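Local coordinates for protein neck and C-terminal motor domain of Kar3 (Candida glabrata, PDB 4GKR) that binds magnesium-ADP in its motor domain and, as a kinesin-14 ATPase, probably couples nucleotide hydrolysis to force production on microtubules in mitosis, at residues Glu86-Ile91 / Lys120-Leu125; Gly96-Ser101 / Tyr106-Phe111; Ile191-Asp194 / Thr199-Ile202; Ile263-Asp268 / Gln327-Gly332. All coordinates share one frame; numbering follows the deposited sequence.

Contact 1 (Glu86-Ile91 / Lys120-Leu125). With MG (magnesium ion), chain C; ADP (adenosine-5'-diphosphate), chain D.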
# COMPACT_ATOMS: atom_id res chain seq x y z
N GLU A 86 -13.24 -11.11 6.91
CA GLU A 86 -11.80 -11.34 6.77
C GLU A 86 -10.95 -10.39 7.62
O GLU A 86 -11.15 -9.17 7.61
CB GLU A 86 -11.38 -11.33 5.30
N THR A 87 -10.01 -10.98 8.35
CA THR A 87 -9.18 -10.30 9.34
C THR A 87 -7.83 -9.91 8.75
O THR A 87 -7.39 -10.49 7.77
CB THR A 87 -8.85 -11.25 10.51
OG1 THR A 87 -8.04 -12.34 10.04
CG2 THR A 87 -10.12 -11.79 11.12
N ASN A 88 -7.17 -8.95 9.40
CA ASN A 88 -5.81 -8.56 9.02
C ASN A 88 -4.87 -9.75 8.86
O ASN A 88 -4.08 -9.80 7.91
CB ASN A 88 -5.23 -7.56 10.02
CG ASN A 88 -5.68 -6.14 9.74
OD1 ASN A 88 -6.43 -5.88 8.81
ND2 ASN A 88 -5.19 -5.21 10.54
N ASP A 89 -4.97 -10.71 9.77
CA ASP A 89 -4.13 -11.90 9.71
C ASP A 89 -4.38 -12.75 8.48
O ASP A 89 -3.44 -13.24 7.86
CB ASP A 89 -4.26 -12.73 10.98
CG ASP A 89 -3.55 -12.10 12.16
OD1 ASP A 89 -2.46 -11.50 11.95
OD2 ASP A 89 -4.08 -12.19 13.30
N GLU A 90 -5.64 -12.91 8.11
CA GLU A 90 -5.99 -13.69 6.93
C GLU A 90 -5.49 -12.97 5.68
O GLU A 90 -4.94 -13.58 4.77
CB GLU A 90 -7.51 -13.95 6.86
N ILE A 91 -5.66 -11.66 5.68
CA ILE A 91 -5.21 -10.82 4.58
C ILE A 91 -3.70 -10.88 4.37
O ILE A 91 -3.23 -10.81 3.24
CB ILE A 91 -5.73 -9.39 4.73
CG1 ILE A 91 -7.19 -9.35 4.25
CG2 ILE A 91 -4.87 -8.40 3.96
CD1 ILE A 91 -7.86 -8.00 4.38
N LYS A 120 -8.36 2.35 5.50
CA LYS A 120 -6.99 2.35 4.98
C LYS A 120 -5.96 2.24 6.10
O LYS A 120 -5.07 1.40 6.05
CB LYS A 120 -6.73 3.61 4.16
CG LYS A 120 -7.59 3.77 2.93
CD LYS A 120 -7.17 5.01 2.17
CE LYS A 120 -7.47 6.29 2.94
NZ LYS A 120 -8.91 6.40 3.33
N THR A 121 -6.10 3.09 7.12
CA THR A 121 -5.16 3.11 8.22
C THR A 121 -5.22 1.78 8.95
O THR A 121 -4.20 1.24 9.38
CB THR A 121 -5.47 4.26 9.20
OG1 THR A 121 -5.36 5.51 8.50
CG2 THR A 121 -4.51 4.27 10.38
N TYR A 122 -6.43 1.26 9.10
CA TYR A 122 -6.62 0.02 9.81
C TYR A 122 -5.91 -1.12 9.07
O TYR A 122 -5.22 -1.92 9.67
CB TYR A 122 -8.11 -0.27 9.99
CG TYR A 122 -8.38 -1.57 10.70
CD1 TYR A 122 -8.39 -2.77 10.00
CD2 TYR A 122 -8.59 -1.59 12.09
CE1 TYR A 122 -8.62 -3.97 10.64
CE2 TYR A 122 -8.83 -2.80 12.75
CZ TYR A 122 -8.84 -3.98 12.02
OH TYR A 122 -9.07 -5.18 12.64
N THR A 123 -6.09 -1.16 7.75
CA THR A 123 -5.40 -2.13 6.92
C THR A 123 -3.87 -2.01 7.00
O THR A 123 -3.18 -3.01 7.14
CB THR A 123 -5.86 -2.01 5.46
OG1 THR A 123 -7.24 -2.35 5.38
CG2 THR A 123 -5.06 -2.98 4.54
N MET A 124 -3.34 -0.79 6.93
CA MET A 124 -1.88 -0.62 6.90
C MET A 124 -1.19 -0.61 8.28
O MET A 124 -0.06 -1.08 8.39
CB MET A 124 -1.47 0.60 6.09
CG MET A 124 -2.02 0.60 4.67
SD MET A 124 -1.40 -0.75 3.62
CE MET A 124 0.33 -0.29 3.48
N LEU A 125 -1.88 -0.12 9.31
CA LEU A 125 -1.19 0.26 10.55
C LEU A 125 -1.76 -0.27 11.86
O LEU A 125 -1.33 0.16 12.92
CB LEU A 125 -1.11 1.78 10.67
CG LEU A 125 -0.24 2.55 9.69
CD1 LEU A 125 -0.40 4.06 9.93
CD2 LEU A 125 1.22 2.11 9.82
MG MG C . -6.74 7.09 7.66
PB ADP D . -9.44 5.46 6.83
O1B ADP D . -9.68 4.67 5.55
O2B ADP D . -8.02 5.45 7.32
O3B ADP D . -10.10 6.81 6.74
PA ADP D . -9.72 3.93 9.29
O1A ADP D . -8.71 2.83 9.10
O2A ADP D . -9.42 5.03 10.27
O3A ADP D . -10.26 4.59 7.91
O5' ADP D . -11.02 3.08 9.69
C5' ADP D . -12.28 3.71 9.94
C4' ADP D . -12.93 3.07 11.17
O4' ADP D . -13.44 1.74 10.91
C3' ADP D . -11.93 2.90 12.30
O3' ADP D . -12.65 3.22 13.48
C2' ADP D . -11.54 1.43 12.27
O2' ADP D . -11.23 0.88 13.55
C1' ADP D . -12.74 0.74 11.67
N9 ADP D . -12.35 -0.33 10.74
C8 ADP D . -11.90 -0.14 9.49
N7 ADP D . -11.63 -1.31 8.87
C5 ADP D . -11.92 -2.29 9.72
C6 ADP D . -11.87 -3.77 9.69
N6 ADP D . -11.45 -4.42 8.59
N1 ADP D . -12.25 -4.43 10.80
C2 ADP D . -12.67 -3.78 11.92
N3 ADP D . -12.74 -2.44 12.02
C4 ADP D . -12.39 -1.65 10.97
O HOH W 1 -5.52 6.87 6.11
O HOH W 2 -5.39 8.26 8.63
O HOH W 3 -7.43 6.68 9.55
O HOH W 4 -8.01 8.31 7.37
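The ring of Y122 is wedged between two different flat groups: the adenine of ADP lies over one face, while the carboxamide of N88 reaches the ring obliquely, their planes 48° apart. On the nucleotide side, adenine C5 sits 3.6 Å above the ring plane, offset toward its rim. On the other segment's side, N88 OD1 approaches Y122 CE1 to 3.4 Å, and N88 ND2 gives a weak hydrogen bond to the carbonyl oxygen Y122 O (3.4 Å). The ring gets there because CG of Y122 is anti to its backbone N (chi1 179°), which lays it along the base. N88 OD1 accepts a hydrogen bond from R35 NH1, which probably fixes which way the amide is flipped.

K120-L125 forms the short helix that follows the P-loop (Walker A motif) of this kinesin motor domain, and its first turn holds the phosphates. K120 grips O1B of ADP twice, from its backbone N at 2.7 Å and, through a chain bent at chi3 and chi4, from NZ. The amides of T121 and Y122 serve O2B and O1A. T121 OG1 binds the magnesium ion at 2.3 Å; ADP O2B and four waters complete six ligands. On the other segment T87 is the N-cap of helix 88-93, its OG1 accepting from E90 N at 3.1 Å. R35 of strand 30-36 touches both Y122 and I91, helix 131-147 packs on T123, M124 and L125, and strand 259-268 meets K120 and M124.

Contact 2 (Gly96-Ser101 / Tyr106-Phe111)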
# COMPACT_ATOMS: atom_id res chain seq x y z
N GLY A 96 2.01 -12.12 1.88
CA GLY A 96 3.31 -12.59 2.31
C GLY A 96 4.24 -12.89 1.15
O GLY A 96 5.39 -12.48 1.16
N GLN A 97 3.72 -13.59 0.16
CA GLN A 97 4.52 -13.97 -1.00
C GLN A 97 5.12 -12.76 -1.71
O GLN A 97 6.29 -12.79 -2.11
CB GLN A 97 3.69 -14.83 -1.96
CG GLN A 97 4.28 -14.91 -3.36
CD GLN A 97 4.16 -16.29 -3.99
OE1 GLN A 97 3.60 -17.23 -3.40
NE2 GLN A 97 4.71 -16.42 -5.21
N LEU A 98 4.34 -11.69 -1.84
CA LEU A 98 4.83 -10.45 -2.41
C LEU A 98 5.99 -9.86 -1.59
O LEU A 98 7.00 -9.45 -2.16
CB LEU A 98 3.68 -9.45 -2.56
CG LEU A 98 4.01 -8.03 -3.04
CD1 LEU A 98 4.39 -8.01 -4.50
CD2 LEU A 98 2.82 -7.14 -2.78
N ILE A 99 5.84 -9.83 -0.26
CA ILE A 99 6.92 -9.34 0.63
C ILE A 99 8.25 -10.07 0.43
O ILE A 99 9.32 -9.45 0.45
CB ILE A 99 6.52 -9.44 2.12
CG1 ILE A 99 5.23 -8.67 2.40
CG2 ILE A 99 7.62 -8.86 3.01
CD1 ILE A 99 5.26 -7.22 1.94
N GLN A 100 8.17 -11.38 0.22
CA GLN A 100 9.36 -12.22 0.04
C GLN A 100 10.19 -11.84 -1.20
O GLN A 100 11.33 -12.25 -1.33
CB GLN A 100 8.95 -13.70 -0.01
CG GLN A 100 8.24 -14.19 1.24
CD GLN A 100 7.48 -15.49 1.02
OE1 GLN A 100 7.68 -16.18 0.00
NE2 GLN A 100 6.60 -15.84 1.96
N SER A 101 9.59 -11.04 -2.09
CA SER A 101 10.24 -10.52 -3.30
C SER A 101 11.44 -9.67 -2.97
O SER A 101 12.42 -9.66 -3.73
CB SER A 101 9.29 -9.59 -4.07
OG SER A 101 8.34 -10.30 -4.83
N TYR A 106 13.68 -7.41 -5.58
CA TYR A 106 12.58 -6.67 -6.21
C TYR A 106 12.20 -5.50 -5.33
O TYR A 106 12.29 -5.56 -4.10
CB TYR A 106 11.35 -7.54 -6.41
CG TYR A 106 11.45 -8.53 -7.54
CD1 TYR A 106 11.95 -9.82 -7.32
CD2 TYR A 106 11.03 -8.20 -8.82
CE1 TYR A 106 12.04 -10.73 -8.35
CE2 TYR A 106 11.12 -9.11 -9.86
CZ TYR A 106 11.62 -10.37 -9.61
OH TYR A 106 11.70 -11.28 -10.65
N ASN A 107 11.75 -4.42 -5.98
CA ASN A 107 11.05 -3.37 -5.27
C ASN A 107 9.57 -3.63 -5.25
O ASN A 107 8.99 -4.19 -6.19
CB ASN A 107 11.36 -2.02 -5.90
CG ASN A 107 12.82 -1.62 -5.73
OD1 ASN A 107 13.54 -2.14 -4.85
ND2 ASN A 107 13.26 -0.69 -6.56
N VAL A 108 8.95 -3.21 -4.16
CA VAL A 108 7.56 -3.55 -3.88
C VAL A 108 6.82 -2.31 -3.39
O VAL A 108 7.38 -1.51 -2.62
CB VAL A 108 7.49 -4.67 -2.82
CG1 VAL A 108 6.07 -4.90 -2.37
CG2 VAL A 108 8.07 -5.96 -3.37
N CYS A 109 5.58 -2.15 -3.86
CA CYS A 109 4.68 -1.11 -3.37
C CYS A 109 3.35 -1.72 -3.00
O CYS A 109 2.75 -2.44 -3.81
CB CYS A 109 4.38 -0.12 -4.47
SG CYS A 109 5.61 1.16 -4.69
N ILE A 110 2.88 -1.43 -1.79
CA ILE A 110 1.52 -1.75 -1.41
C ILE A 110 0.82 -0.48 -1.04
O ILE A 110 1.23 0.19 -0.10
CB ILE A 110 1.45 -2.70 -0.22
CG1 ILE A 110 2.28 -3.96 -0.52
CG2 ILE A 110 0.00 -3.02 0.07
CD1 ILE A 110 2.41 -4.94 0.62
N PHE A 111 -0.23 -0.15 -1.80
CA PHE A 111 -1.03 1.05 -1.59
C PHE A 111 -2.37 0.70 -0.97
O PHE A 111 -2.93 -0.34 -1.27
CB PHE A 111 -1.32 1.72 -2.92
CG PHE A 111 -0.10 2.25 -3.62
CD1 PHE A 111 0.37 3.53 -3.36
CD2 PHE A 111 0.54 1.48 -4.59
CE1 PHE A 111 1.49 4.02 -4.01
CE2 PHE A 111 1.67 1.97 -5.27
CZ PHE A 111 2.15 3.24 -4.97
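With CG anti to its backbone N (chi1 175°), L98 extends its branched end from the helix onto the strand, where V108, whose CG1 is likewise anti to its own N (chi1 172°), meets it. L98 CG lies 3.8 Å from V108 CG1, and the two side chains run past each other in opposite directions. The CD2 branch of L98 goes further along the strand and reaches I110 CG1 at 3.9 Å, so one leucine covers two successive residues of the same strand face. I99 starts out away from the strand, but its chain turns back: its CD1 meets I110 CD1 at 3.9 Å, the two side chains crossing at about a right angle.

Helix 96-99 thus lies against strand 108-113, a central parallel strand of the kinesin motor-domain sheet, and a short connection of four residues joins the two segments. The strand leads on to the P-loop, and its neighbours in the sheet are strands 259-268 and 335-342. L98 also touches K335 and L337 of the latter, while I99 and I110 share helix 131-147 as a further neighbour.

Where the chain turns back, the contact becomes polar. Y106 N donates to S101 O at 3.2 Å, coming from above the carbonyl plane, 43° out of it. That same oxygen lies at the edge of the Y106 ring, in its plane, 3.6 Å from Y106 CD1. S101 CB lies 3.7 Å from Y106 CB and 3.9 Å from V108 CG2. The Y106 ring has a cation-pi partner in K335.

Contact 3 (Ile191-Asp194 / Thr199-Ile202)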
# COMPACT_ATOMS: atom_id res chain seq x y z
N ILE A 191 13.74 15.66 -2.48
CA ILE A 191 13.94 14.39 -3.18
C ILE A 191 15.13 14.40 -4.15
O ILE A 191 15.25 15.28 -4.98
CB ILE A 191 12.68 13.91 -3.90
CG1 ILE A 191 11.51 13.91 -2.93
CG2 ILE A 191 12.90 12.52 -4.49
CD1 ILE A 191 10.18 13.80 -3.64
N ARG A 192 16.00 13.41 -4.03
CA ARG A 192 17.14 13.27 -4.93
C ARG A 192 17.25 11.84 -5.43
O ARG A 192 17.37 10.89 -4.66
CB ARG A 192 18.43 13.67 -4.23
CG ARG A 192 18.39 14.98 -3.49
CD ARG A 192 18.81 16.14 -4.35
NE ARG A 192 19.90 16.84 -3.68
CZ ARG A 192 19.82 18.06 -3.14
NH1 ARG A 192 18.69 18.77 -3.21
NH2 ARG A 192 20.89 18.57 -2.56
N HIS A 193 17.21 11.69 -6.75
CA HIS A 193 17.40 10.39 -7.39
C HIS A 193 18.80 10.23 -7.84
O HIS A 193 19.46 11.19 -8.19
CB HIS A 193 16.47 10.28 -8.58
CG HIS A 193 15.02 10.40 -8.23
ND1 HIS A 193 14.40 9.50 -7.45
CD2 HIS A 193 14.08 11.35 -8.56
CE1 HIS A 193 13.12 9.86 -7.30
NE2 HIS A 193 12.92 10.99 -7.97
N ASP A 194 19.29 9.00 -7.80
CA ASP A 194 20.55 8.69 -8.43
C ASP A 194 20.26 7.87 -9.67
O ASP A 194 20.02 6.66 -9.57
CB ASP A 194 21.47 7.91 -7.50
CG ASP A 194 22.88 7.76 -8.06
OD1 ASP A 194 23.07 7.08 -9.11
OD2 ASP A 194 23.82 8.35 -7.47
N THR A 199 18.34 4.60 -7.28
CA THR A 199 17.92 4.71 -5.88
C THR A 199 17.41 6.11 -5.59
O THR A 199 17.66 7.04 -6.35
CB THR A 199 19.07 4.38 -4.90
OG1 THR A 199 20.26 5.04 -5.32
CG2 THR A 199 19.35 2.91 -4.89
N THR A 200 16.71 6.26 -4.48
CA THR A 200 16.06 7.52 -4.15
C THR A 200 16.38 7.94 -2.72
O THR A 200 16.36 7.12 -1.82
CB THR A 200 14.54 7.42 -4.36
OG1 THR A 200 14.30 7.07 -5.73
CG2 THR A 200 13.83 8.75 -4.06
N TYR A 201 16.66 9.22 -2.53
CA TYR A 201 16.99 9.74 -1.21
C TYR A 201 16.11 10.94 -0.88
O TYR A 201 15.84 11.77 -1.75
CB TYR A 201 18.46 10.15 -1.18
CG TYR A 201 19.37 9.02 -1.57
CD1 TYR A 201 19.70 8.01 -0.65
CD2 TYR A 201 19.89 8.92 -2.87
CE1 TYR A 201 20.52 6.95 -1.00
CE2 TYR A 201 20.72 7.86 -3.22
CZ TYR A 201 21.04 6.89 -2.28
OH TYR A 201 21.86 5.83 -2.61
N ILE A 202 15.66 11.03 0.37
CA ILE A 202 15.04 12.27 0.84
C ILE A 202 15.93 12.91 1.88
O ILE A 202 16.26 12.29 2.87
CB ILE A 202 13.65 12.03 1.43
CG1 ILE A 202 12.83 11.17 0.49
CG2 ILE A 202 12.96 13.36 1.69
CD1 ILE A 202 11.90 10.24 1.23
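Strands 191-194 and 199-202 run antiparallel, their short axes 4.7 Å apart at the closest and 157° between their directions. They form a two-stranded beta hairpin on the surface of the motor domain, separate from the main sheet. The hydrogen-bonded pair R192-Y201 exchanges two backbone bonds, R192 N to Y201 O and Y201 N to R192 O, both 2.8 Å; in the next such pair, D194 N donates to T199 O at 2.9 Å.

On the face carrying I191, H193, T200 and I202, H193 CG and T200 OG1 both stand anti to their own carbonyl carbons (chi1 -60° and -59°), which sets ring and hydroxyl alongside each other. T200 OG1 sits at the edge of the imidazole, in its plane, while T200 CG2 packs against H193 ND1 and CE1 and also meets I191 CG2 at 3.9 Å. This face is turned to helix 321-326 and the residues after it: I191 and I202 touch L325, and H193 meets the rings of Y324, edge-to-face, and Y328.

The other face is more exposed. R192 bends away along its chain to a salt bridge with E190, and D194 OD1 accepts from L197 N within the turn. D194 CB lies at the edge of the Y201 ring, 4.3 Å from CE2, and 3.8 Å from T199 OG1. Across the non-hydrogen-bonded pair H193-T200, ND1 of the histidine and OG1 of the threonine are hydrogen-bonded at 3.0 Å, with either atom able to donate.

Contact 4 (Ile263-Asp268 / Gln327-Gly332)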
# COMPACT_ATOMS: atom_id res chain seq x y z
N ILE A 263 13.56 -2.55 -1.69
CA ILE A 263 12.76 -1.55 -1.03
C ILE A 263 11.33 -2.08 -0.99
O ILE A 263 10.89 -2.74 -1.93
CB ILE A 263 12.79 -0.24 -1.83
CG1 ILE A 263 14.23 0.21 -2.05
CG2 ILE A 263 12.00 0.84 -1.11
CD1 ILE A 263 14.49 0.71 -3.46
N LEU A 264 10.64 -1.83 0.12
CA LEU A 264 9.20 -2.04 0.24
C LEU A 264 8.60 -0.70 0.60
O LEU A 264 9.04 -0.07 1.54
CB LEU A 264 8.86 -3.02 1.35
CG LEU A 264 9.40 -4.44 1.25
CD1 LEU A 264 10.64 -4.60 2.11
CD2 LEU A 264 8.36 -5.43 1.70
N ASN A 265 7.59 -0.26 -0.14
CA ASN A 265 6.97 1.02 0.19
C ASN A 265 5.56 0.74 0.58
O ASN A 265 4.79 0.28 -0.26
CB ASN A 265 6.99 1.96 -1.01
CG ASN A 265 8.36 2.12 -1.60
OD1 ASN A 265 9.10 3.03 -1.23
ND2 ASN A 265 8.73 1.23 -2.49
N LEU A 266 5.20 0.98 1.84
CA LEU A 266 3.87 0.65 2.28
C LEU A 266 3.17 1.96 2.41
O LEU A 266 3.55 2.78 3.23
CB LEU A 266 3.91 -0.13 3.60
CG LEU A 266 4.87 -1.32 3.46
CD1 LEU A 266 5.39 -1.81 4.78
CD2 LEU A 266 4.28 -2.46 2.64
N VAL A 267 2.17 2.16 1.56
CA VAL A 267 1.56 3.47 1.40
C VAL A 267 0.08 3.50 1.81
O VAL A 267 -0.70 2.67 1.41
CB VAL A 267 1.76 3.99 -0.04
CG1 VAL A 267 1.21 5.41 -0.20
CG2 VAL A 267 3.23 3.97 -0.42
N ASP A 268 -0.27 4.48 2.62
CA ASP A 268 -1.62 4.71 3.12
C ASP A 268 -2.03 6.05 2.50
O ASP A 268 -1.60 7.10 2.96
CB ASP A 268 -1.53 4.77 4.66
CG ASP A 268 -2.83 5.23 5.35
OD1 ASP A 268 -3.88 5.31 4.67
OD2 ASP A 268 -2.81 5.50 6.60
N GLN A 327 9.09 6.58 -7.98
CA GLN A 327 9.34 6.09 -9.33
C GLN A 327 10.17 4.80 -9.45
O GLN A 327 9.80 3.93 -10.24
CB GLN A 327 9.89 7.16 -10.26
CG GLN A 327 11.21 7.76 -9.86
CD GLN A 327 11.76 8.67 -10.93
OE1 GLN A 327 11.02 9.23 -11.71
NE2 GLN A 327 13.07 8.80 -10.98
N TYR A 328 11.26 4.68 -8.71
CA TYR A 328 12.11 3.48 -8.86
C TYR A 328 11.51 2.24 -8.20
O TYR A 328 11.99 1.15 -8.41
CB TYR A 328 13.55 3.71 -8.38
CG TYR A 328 14.29 4.74 -9.19
CD1 TYR A 328 14.46 4.59 -10.57
CD2 TYR A 328 14.85 5.86 -8.58
CE1 TYR A 328 15.13 5.54 -11.32
CE2 TYR A 328 15.53 6.81 -9.32
CZ TYR A 328 15.66 6.65 -10.69
OH TYR A 328 16.36 7.61 -11.42
N SER A 329 10.47 2.40 -7.42
CA SER A 329 9.73 1.23 -6.97
C SER A 329 8.46 0.98 -7.79
O SER A 329 7.63 0.15 -7.41
CB SER A 329 9.42 1.35 -5.49
OG SER A 329 10.60 1.13 -4.74
N LEU A 330 8.31 1.67 -8.92
CA LEU A 330 7.19 1.42 -9.83
C LEU A 330 7.61 0.99 -11.24
O LEU A 330 6.80 0.39 -11.93
CB LEU A 330 6.20 2.58 -9.86
CG LEU A 330 5.53 3.09 -8.57
CD1 LEU A 330 5.06 4.53 -8.76
CD2 LEU A 330 4.38 2.20 -8.08
N ILE A 331 8.83 1.29 -11.70
CA ILE A 331 9.25 0.85 -13.03
C ILE A 331 9.89 -0.52 -13.00
O ILE A 331 10.18 -1.04 -11.93
CB ILE A 331 10.29 1.77 -13.72
CG1 ILE A 331 11.43 2.12 -12.78
CG2 ILE A 331 9.63 2.98 -14.37
CD1 ILE A 331 12.79 1.91 -13.41
N GLY A 332 10.15 -1.06 -14.19
CA GLY A 332 10.88 -2.31 -14.36
C GLY A 332 10.19 -3.52 -13.76
O GLY A 332 8.98 -3.70 -13.89
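S329 and N265 make the close part of this small contact: N265 ND2 lies 2.9 Å from S329 OG and gives it a hydrogen bond, though a weak one, with an N-H...O angle of 141°. The hydroxyl oxygen is thus the serine atom that meets the amide. Two torsions of the same kind bring the groups together, since N265 CG and S329 OG each stand anti to the carbonyl carbon of their own residue (chi1 -53° and -74°). ND2 also donates to the carbonyl oxygen of V108, its stronger partner, so the amide probably bridges strand 108-113 and the serine.

Strand 259-268 is a central strand of the kinesin motor sheet, flanked by strand 108-113 in parallel and strand 242-252 in antiparallel orientation. The segment Q327-G332 belongs to the connection between helix 321-326 and strand 335-342, and S329 brings that connection down onto the sheet. N107 also touches S329, and its ND2 is bonded to Y328 O.

Packing is looser beside the polar pair, at the partly exposed I263, where S329 OG faces the aliphatic side chain without a bond: I263 CB and CG2 are each 3.9 Å from it, and CD1 is 4.1 Å away. Beyond S329 the loop no longer touches 263-268; L330 packs instead on C109 of strand 108-113. The chain turns at Q327, whose carbonyl oxygen accepts from both L330 N, at 3.0 Å, and I331 N, at 3.2 Å.

Overall arrangement
Contacts 1, 2 and 4 are buried, while contact 3 lies at the surface, about 30 Å from contact 1 between centres. Contacts 2 and 4 share the main sheet through adjoining strands 108-113 and 259-268: the former contact is chiefly aliphatic, the latter one weak polar bond. Contact 1 adds nucleotide and metal chemistry at the end of that sheet, reached from contact 4 by D268 OD2, 3.2 Å from T121 OG1, and from contact 2 by M124 packing on I110. Contact 3, held mostly by backbone bonds, touches contact 4 through Y328, which lies against H193 and T200; it does not touch contacts 1 and 2.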